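Local coordinates for DUF3224 domain-containing protein (Shewanella oneidensis, PDB 2OOJ) that is of unknown function but belongs to the DUF3224 family, grouped with the allene oxide cyclase-like barrels, at residues K37-E42 / A66-V71; G72-R77 / Y127-C132. One frame throughout, in Å; residues are numbered along the deposited sequence.

Contact 1: K37-E42 / A66-V71; sequences KTFYGE and AIEQVV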
ATOM      1  N   LYS B  37      11.055  13.042   0.128  1.00 33.76           N
ATOM      2  CA  LYS B  37      12.251  12.386   0.651  1.00 30.77           C
ATOM      3  C   LYS B  37      13.492  12.768  -0.131  1.00 31.17           C
ATOM      4  O   LYS B  37      13.414  13.139  -1.309  1.00 31.64           O
ATOM      5  CB  LYS B  37      12.170  10.866   0.564  1.00 31.45           C
ATOM      6  CG  LYS B  37      11.093  10.192   1.312  1.00 38.38           C
ATOM      7  CD  LYS B  37      11.461   8.672   1.390  1.00 43.39           C
ATOM      8  CE  LYS B  37      10.275   7.852   1.805  1.00 48.93           C
ATOM      9  NZ  LYS B  37      10.524   6.392   1.620  1.00 47.18           N
ATOM     10  N   THR B  38      14.618  12.690   0.567  1.00 30.94           N
ATOM     11  CA  THR B  38      15.936  12.811  -0.019  1.00 32.59           C
ATOM     12  C   THR B  38      16.769  11.614   0.395  1.00 29.57           C
ATOM     13  O   THR B  38      16.866  11.312   1.558  1.00 32.17           O
ATOM     14  CB  THR B  38      16.668  14.094   0.420  1.00 33.20           C
ATOM     15  OG1 THR B  38      15.839  15.227   0.139  1.00 35.54           O
ATOM     16  CG2 THR B  38      18.026  14.223  -0.329  1.00 31.98           C
ATOM     17  N   PHE B  39      17.373  10.965  -0.601  1.00 31.35           N
ATOM     18  CA  PHE B  39      18.302   9.859  -0.412  1.00 28.97           C
ATOM     19  C   PHE B  39      19.712  10.351  -0.672  1.00 28.79           C
ATOM     20  O   PHE B  39      19.919  11.149  -1.578  1.00 29.90           O
ATOM     21  CB  PHE B  39      17.996   8.739  -1.409  1.00 28.80           C
ATOM     22  CG  PHE B  39      16.669   8.091  -1.191  1.00 26.72           C
ATOM     23  CD1 PHE B  39      15.524   8.604  -1.792  1.00 33.65           C
ATOM     24  CD2 PHE B  39      16.555   6.958  -0.407  1.00 29.78           C
ATOM     25  CE1 PHE B  39      14.277   7.999  -1.594  1.00 35.78           C
ATOM     26  CE2 PHE B  39      15.328   6.342  -0.218  1.00 35.52           C
ATOM     27  CZ  PHE B  39      14.184   6.865  -0.819  1.00 31.34           C
ATOM     28  N   TYR B  40      20.675   9.841   0.087  1.00 31.06           N
ATOM     29  CA  TYR B  40      22.071  10.261   0.024  1.00 31.37           C
ATOM     30  C   TYR B  40      22.920   9.039  -0.198  1.00 32.00           C
ATOM     31  O   TYR B  40      22.556   7.930   0.224  1.00 32.09           O
ATOM     32  CB  TYR B  40      22.479  10.882   1.375  1.00 33.21           C
ATOM     33  CG  TYR B  40      21.746  12.157   1.693  1.00 33.84           C
ATOM     34  CD1 TYR B  40      22.148  13.367   1.145  1.00 39.89           C
ATOM     35  CD2 TYR B  40      20.631  12.155   2.533  1.00 34.12           C
ATOM     36  CE1 TYR B  40      21.461  14.545   1.432  1.00 39.02           C
ATOM     37  CE2 TYR B  40      19.938  13.313   2.809  1.00 37.25           C
ATOM     38  CZ  TYR B  40      20.363  14.509   2.261  1.00 40.80           C
ATOM     39  OH  TYR B  40      19.666  15.664   2.524  1.00 49.52           O
ATOM     40  N   GLY B  41      24.070   9.231  -0.823  1.00 31.53           N
ATOM     41  CA  GLY B  41      25.011   8.147  -1.008  1.00 32.81           C
ATOM     42  C   GLY B  41      24.866   7.490  -2.374  1.00 32.31           C
ATOM     43  O   GLY B  41      24.725   8.159  -3.404  1.00 29.89           O
ATOM     44  N   GLU B  42      24.888   6.170  -2.363  1.00 31.27           N
ATOM     45  CA  GLU B  42      24.844   5.394  -3.604  1.00 31.80           C
ATOM     46  C   GLU B  42      23.534   5.599  -4.354  1.00 29.62           C
ATOM     47  O   GLU B  42      23.496   5.526  -5.578  1.00 32.65           O
ATOM     48  CB  GLU B  42      25.043   3.924  -3.275  1.00 30.63           C
ATOM     49  CG  GLU B  42      26.406   3.622  -2.778  1.00 38.39           C
ATOM     50  CD  GLU B  42      27.431   3.467  -3.885  1.00 48.34           C
ATOM     51  OE1 GLU B  42      27.151   3.814  -5.048  1.00 49.50           O
ATOM     52  OE2 GLU B  42      28.548   3.017  -3.571  1.00 55.40           O
ATOM     53  N   ALA B  66       2.170   3.264   0.614  1.00 23.87           N
ATOM     54  CA  ALA B  66       2.678   4.476  -0.011  1.00 22.75           C
ATOM     55  C   ALA B  66       3.151   4.115  -1.409  1.00 23.39           C
ATOM     56  O   ALA B  66       3.508   2.975  -1.636  1.00 23.78           O
ATOM     57  CB  ALA B  66       3.831   5.031   0.809  1.00 23.36           C
ATOM     58  N   ILE B  67       3.164   5.108  -2.299  1.00 23.18           N
ATOM     59  CA  ILE B  67       3.789   5.065  -3.615  1.00 23.36           C
ATOM     60  C   ILE B  67       4.533   6.368  -3.773  1.00 28.21           C
ATOM     61  O   ILE B  67       3.994   7.440  -3.510  1.00 26.51           O
ATOM     62  CB  ILE B  67       2.733   4.918  -4.747  1.00 24.24           C
ATOM     63  CG1 ILE B  67       2.150   3.491  -4.675  1.00 29.58           C
ATOM     64  CG2 ILE B  67       3.309   5.162  -6.132  1.00 29.11           C
ATOM     65  CD1 ILE B  67       1.163   3.166  -5.768  1.00 29.47           C
ATOM     66  N   GLU B  68       5.790   6.263  -4.173  1.00 28.32           N
ATOM     67  CA  GLU B  68       6.622   7.411  -4.386  1.00 30.56           C
ATOM     68  C   GLU B  68       7.377   7.268  -5.693  1.00 28.87           C
ATOM     69  O   GLU B  68       7.809   6.200  -6.042  1.00 26.86           O
ATOM     70  CB  GLU B  68       7.591   7.638  -3.225  1.00 30.56           C
ATOM     71  CG  GLU B  68       8.556   6.540  -2.983  1.00 32.61           C
ATOM     72  CD  GLU B  68       9.462   6.748  -1.756  1.00 40.06           C
ATOM     73  OE1 GLU B  68      10.182   7.759  -1.696  1.00 46.36           O
ATOM     74  OE2 GLU B  68       9.500   5.861  -0.874  1.00 34.99           O
ATOM     75  N   GLN B  69       7.529   8.393  -6.377  1.00 27.89           N
ATOM     76  CA  GLN B  69       8.371   8.521  -7.558  1.00 28.84           C
ATOM     77  C   GLN B  69       9.738   9.081  -7.140  1.00 27.95           C
ATOM     78  O   GLN B  69       9.837  10.208  -6.580  1.00 27.77           O
ATOM     79  CB  GLN B  69       7.684   9.473  -8.537  1.00 29.23           C
ATOM     80  CG  GLN B  69       8.441   9.790  -9.826  1.00 27.85           C
ATOM     81  CD  GLN B  69       8.546   8.673 -10.770  1.00 31.78           C
ATOM     82  OE1 GLN B  69       7.604   8.391 -11.519  1.00 32.18           O
ATOM     83  NE2 GLN B  69       9.722   8.026 -10.800  1.00 26.84           N
ATOM     84  N   VAL B  70      10.760   8.290  -7.417  1.00 27.31           N
ATOM     85  CA  VAL B  70      12.156   8.626  -7.161  1.00 27.55           C
ATOM     86  C   VAL B  70      12.840   9.092  -8.443  1.00 30.93           C
ATOM     87  O   VAL B  70      12.666   8.503  -9.549  1.00 28.11           O
ATOM     88  CB  VAL B  70      12.912   7.416  -6.584  1.00 28.62           C
ATOM     89  CG1 VAL B  70      14.339   7.803  -6.170  1.00 23.39           C
ATOM     90  CG2 VAL B  70      12.104   6.819  -5.376  1.00 28.07           C
ATOM     91  N   VAL B  71      13.637  10.149  -8.288  1.00 31.74           N
ATOM     92  CA  VAL B  71      14.424  10.701  -9.393  1.00 30.50           C
ATOM     93  C   VAL B  71      15.810  11.038  -8.883  1.00 28.23           C
ATOM     94  O   VAL B  71      15.972  11.739  -7.881  1.00 28.15           O
ATOM     95  CB  VAL B  71      13.757  11.979  -9.979  1.00 31.50           C
ATOM     96  CG1 VAL B  71      14.507  12.456 -11.190  1.00 34.55           C
ATOM     97  CG2 VAL B  71      12.324  11.702 -10.319  1.00 30.03           C
TER
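Lys-37 sets off with CG beside its backbone N and runs extended to NZ, while Glu-68 takes the rarer first torsion, CG between backbone N and carbonyl carbon (chi1 62°), and then also stretches out. The two chains cross at about a right angle and end in a salt bridge, Lys-37 NZ to Glu-68 OE2 at 2.7 Å. The ammonium reaches OE2 on its syn side, 17° out of the carboxylate plane. Behind it the lysine methylenes lie against the acid, Lys-37 CD standing 3.5 Å from Glu-68 OE1. Strands 29-39 and 62-71 are not paired with each other. Strand 43-55 lies between them in the antiparallel sheet, and the nearest CA atoms, those of Lys-37 and Val-70, are 8.7 Å apart, so the contact is made by side chains pointing into the interior of a curled sheet, consistent with the barrel expected of this family. The buried carboxylate has more than one partner: OE1 is hydrogen-bonded to Ser-47 of the intervening strand and OE2 also to His-85. Phe-39 presents its edge to the same group, CE1 lying 4.1 Å from Glu-68 OE1, with the ring and carboxylate planes 39° apart.

Contact 2: G72-R77 / Y127-C132; sequences GKLCGR and YEFSFC
Leu-74 fits one methyl over the ring of Phe-131: its CD2 stands 3.8 Å from the ring centroid and 11° off the normal, a CH-pi contact over the middle of the face. With CG trans to its backbone N (chi1 -179°), Leu-74 carries its two methyls toward strand 124-133, and the two side chains approach from opposite directions. Phe-131 holds CG between backbone N and carbonyl carbon (chi1 70°), a turn that lays its face before the leucine. The leucine also reaches Phe-129, Leu-74 CD2 lying 3.8 Å from Phe-129 CE2. Cys-75 meets Phe-131 from another side, a sulfur-aromatic contact at the ring edge with Cys-75 SG 3.8 Å from Phe-131 CZ. Replacing Phe-131, an alanine would take away the face under Leu-74 CD2 and the edge beside Cys-75 SG, and would probably open a gap between the strand and the turn. Cys-75 and Gly-76 are the central pair of a type I' turn, closed by Arg-77 N to Leu-74 O at 3.1 Å, which joins strand 73-74 to strand 77-90. Around this apolar cluster, Leu-112 of strand 112-121 touches both Leu-74 and Phe-131, while strand 5-18 brings Val-7 against Phe-129 and Thr-5 against Phe-131.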
ATOM      1  N   GLY B  72      16.813  10.547  -9.572  1.00 28.32           N
ATOM      2  CA  GLY B  72      18.180  10.755  -9.141  1.00 27.83           C
ATOM      3  C   GLY B  72      19.139   9.786  -9.752  1.00 29.10           C
ATOM      4  O   GLY B  72      18.964   9.325 -10.884  1.00 31.56           O
ATOM      5  N   LYS B  73      20.162   9.451  -8.977  1.00 30.43           N
ATOM      6  CA  LYS B  73      21.241   8.630  -9.464  1.00 31.87           C
ATOM      7  C   LYS B  73      21.395   7.416  -8.560  1.00 30.82           C
ATOM      8  O   LYS B  73      21.311   7.533  -7.342  1.00 31.38           O
ATOM      9  CB  LYS B  73      22.548   9.438  -9.483  1.00 33.22           C
ATOM     10  CG  LYS B  73      22.660  10.377 -10.655  1.00 38.00           C
ATOM     11  CD  LYS B  73      24.070  10.967 -10.723  1.00 43.68           C
ATOM     12  CE  LYS B  73      24.115  12.073 -11.757  1.00 52.96           C
ATOM     13  NZ  LYS B  73      25.460  12.723 -11.806  1.00 62.41           N
ATOM     14  N   LEU B  74      21.590   6.266  -9.179  1.00 27.87           N
ATOM     15  CA  LEU B  74      21.880   5.040  -8.465  1.00 29.17           C
ATOM     16  C   LEU B  74      23.204   4.518  -8.973  1.00 30.68           C
ATOM     17  O   LEU B  74      23.328   4.123 -10.140  1.00 28.97           O
ATOM     18  CB  LEU B  74      20.766   4.012  -8.710  1.00 29.03           C
ATOM     19  CG  LEU B  74      20.901   2.650  -8.013  1.00 25.76           C
ATOM     20  CD1 LEU B  74      20.987   2.805  -6.459  1.00 22.46           C
ATOM     21  CD2 LEU B  74      19.705   1.814  -8.487  1.00 24.48           C
ATOM     22  N   CYS B  75      24.193   4.452  -8.087  1.00 32.42           N
ATOM     23  CA  CYS B  75      25.570   4.133  -8.483  1.00 33.82           C
ATOM     24  C   CYS B  75      26.015   4.937  -9.680  1.00 36.14           C
ATOM     25  O   CYS B  75      26.571   4.394 -10.655  1.00 38.43           O
ATOM     26  CB  CYS B  75      25.713   2.654  -8.774  1.00 32.68           C
ATOM     27  SG  CYS B  75      25.420   1.631  -7.368  1.00 41.13           S
ATOM     28  N   GLY B  76      25.732   6.224  -9.632  1.00 37.22           N
ATOM     29  CA  GLY B  76      26.184   7.146 -10.643  1.00 39.20           C
ATOM     30  C   GLY B  76      25.296   7.286 -11.860  1.00 42.10           C
ATOM     31  O   GLY B  76      25.478   8.222 -12.638  1.00 44.27           O
ATOM     32  N   ARG B  77      24.312   6.402 -12.022  1.00 39.65           N
ATOM     33  CA  ARG B  77      23.492   6.424 -13.215  1.00 38.11           C
ATOM     34  C   ARG B  77      22.179   7.115 -12.971  1.00 35.65           C
ATOM     35  O   ARG B  77      21.484   6.789 -12.025  1.00 34.38           O
ATOM     36  CB  ARG B  77      23.224   5.007 -13.680  1.00 39.32           C
ATOM     37  CG  ARG B  77      24.458   4.293 -14.154  1.00 45.76           C
ATOM     38  CD  ARG B  77      24.152   2.843 -14.363  1.00 56.64           C
ATOM     39  NE  ARG B  77      23.388   2.597 -15.582  1.00 64.06           N
ATOM     40  CZ  ARG B  77      22.686   1.491 -15.828  1.00 67.31           C
ATOM     41  NH1 ARG B  77      22.608   0.516 -14.929  1.00 69.95           N
ATOM     42  NH2 ARG B  77      22.040   1.372 -16.986  1.00 67.18           N
ATOM     43  N   TYR B 127      18.548   3.489   4.368  1.00 27.52           N
ATOM     44  CA  TYR B 127      18.008   2.532   3.393  1.00 27.37           C
ATOM     45  C   TYR B 127      19.069   1.465   3.127  1.00 25.88           C
ATOM     46  O   TYR B 127      20.280   1.745   3.164  1.00 24.76           O
ATOM     47  CB  TYR B 127      17.632   3.247   2.084  1.00 28.64           C
ATOM     48  CG  TYR B 127      18.800   3.836   1.346  1.00 28.05           C
ATOM     49  CD1 TYR B 127      19.553   3.067   0.439  1.00 29.00           C
ATOM     50  CD2 TYR B 127      19.128   5.176   1.500  1.00 25.77           C
ATOM     51  CE1 TYR B 127      20.617   3.621  -0.219  1.00 25.90           C
ATOM     52  CE2 TYR B 127      20.210   5.724   0.870  1.00 28.01           C
ATOM     53  CZ  TYR B 127      20.948   4.947  -0.013  1.00 28.05           C
ATOM     54  OH  TYR B 127      22.022   5.518  -0.644  1.00 25.84           O
ATOM     55  N   GLU B 128      18.601   0.239   2.878  1.00 29.32           N
ATOM     56  CA  GLU B 128      19.405  -0.858   2.413  1.00 28.33           C
ATOM     57  C   GLU B 128      18.705  -1.348   1.145  1.00 28.74           C
ATOM     58  O   GLU B 128      17.614  -1.878   1.224  1.00 27.99           O
ATOM     59  CB  GLU B 128      19.484  -1.967   3.450  1.00 32.52           C
ATOM     60  CG  GLU B 128      20.287  -1.629   4.725  1.00 38.53           C
ATOM     61  CD  GLU B 128      19.472  -0.930   5.838  1.00 42.17           C
ATOM     62  OE1 GLU B 128      18.334  -1.339   6.139  1.00 43.57           O
ATOM     63  OE2 GLU B 128      19.999   0.028   6.438  1.00 42.65           O
ATOM     64  N   PHE B 129      19.318  -1.126  -0.015  1.00 29.81           N
ATOM     65  CA  PHE B 129      18.633  -1.316  -1.299  1.00 27.47           C
ATOM     66  C   PHE B 129      19.338  -2.404  -2.075  1.00 28.72           C
ATOM     67  O   PHE B 129      20.511  -2.253  -2.397  1.00 26.41           O
ATOM     68  CB  PHE B 129      18.606   0.043  -2.051  1.00 27.74           C
ATOM     69  CG  PHE B 129      17.824   0.042  -3.341  1.00 29.86           C
ATOM     70  CD1 PHE B 129      16.664  -0.711  -3.501  1.00 32.69           C
ATOM     71  CD2 PHE B 129      18.199   0.870  -4.375  1.00 32.42           C
ATOM     72  CE1 PHE B 129      15.953  -0.669  -4.696  1.00 31.21           C
ATOM     73  CE2 PHE B 129      17.479   0.906  -5.554  1.00 31.63           C
ATOM     74  CZ  PHE B 129      16.351   0.138  -5.697  1.00 26.83           C
ATOM     75  N   SER B 130      18.635  -3.527  -2.286  1.00 28.84           N
ATOM     76  CA  SER B 130      19.143  -4.654  -3.050  1.00 31.68           C
ATOM     77  C   SER B 130      18.518  -4.637  -4.430  1.00 30.25           C
ATOM     78  O   SER B 130      17.305  -4.776  -4.574  1.00 29.15           O
ATOM     79  CB  SER B 130      18.826  -5.969  -2.329  1.00 32.31           C
ATOM     80  OG  SER B 130      19.196  -5.832  -0.982  1.00 32.37           O
ATOM     81  N   PHE B 131      19.350  -4.477  -5.459  1.00 29.63           N
ATOM     82  CA  PHE B 131      18.835  -4.265  -6.756  1.00 26.63           C
ATOM     83  C   PHE B 131      19.699  -4.960  -7.812  1.00 30.67           C
ATOM     84  O   PHE B 131      20.835  -5.403  -7.551  1.00 27.61           O
ATOM     85  CB  PHE B 131      18.752  -2.762  -7.055  1.00 29.13           C
ATOM     86  CG  PHE B 131      20.080  -2.095  -7.221  1.00 25.66           C
ATOM     87  CD1 PHE B 131      20.770  -1.605  -6.146  1.00 26.93           C
ATOM     88  CD2 PHE B 131      20.630  -1.941  -8.480  1.00 26.10           C
ATOM     89  CE1 PHE B 131      22.023  -1.024  -6.327  1.00 27.78           C
ATOM     90  CE2 PHE B 131      21.860  -1.357  -8.664  1.00 29.68           C
ATOM     91  CZ  PHE B 131      22.549  -0.886  -7.591  1.00 30.48           C
ATOM     92  N   CYS B 132      19.083  -5.065  -8.971  1.00 29.16           N
ATOM     93  CA  CYS B 132      19.741  -5.533 -10.180  1.00 27.93           C
ATOM     94  C   CYS B 132      18.976  -5.017 -11.367  1.00 30.66           C
ATOM     95  O   CYS B 132      18.058  -4.194 -11.214  1.00 30.12           O
ATOM     96  CB  CYS B 132      19.878  -7.054 -10.133  1.00 31.36           C
ATOM     97  SG  CYS B 132      18.382  -7.916 -10.277  1.00 32.99           S
TER

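Contacts 1 and 2 follow each other along the chain, strand 62-71 leading through the corner at Gly-72 into strand 73-74, and their centres lie about 10 Å apart in the same curled sheet. Their segments also meet directly. Tyr-127 OH lies 2.6 Å from Tyr-40 O, a probable hydrogen bond, and it is hydrogen-bonded to Leu-43 N as well. Glu-42 O and Cys-75 N, 2.8 Å apart, form a probable backbone bond. The rings of Phe-39 and Tyr-127 pack together, Phe-39 CD2 lying 3.7 Å from Tyr-127 CD2. The polar, salt-bridged contact 1 adjoins the largely apolar contact 2. Neither can be tied to an active site, since the function is unknown.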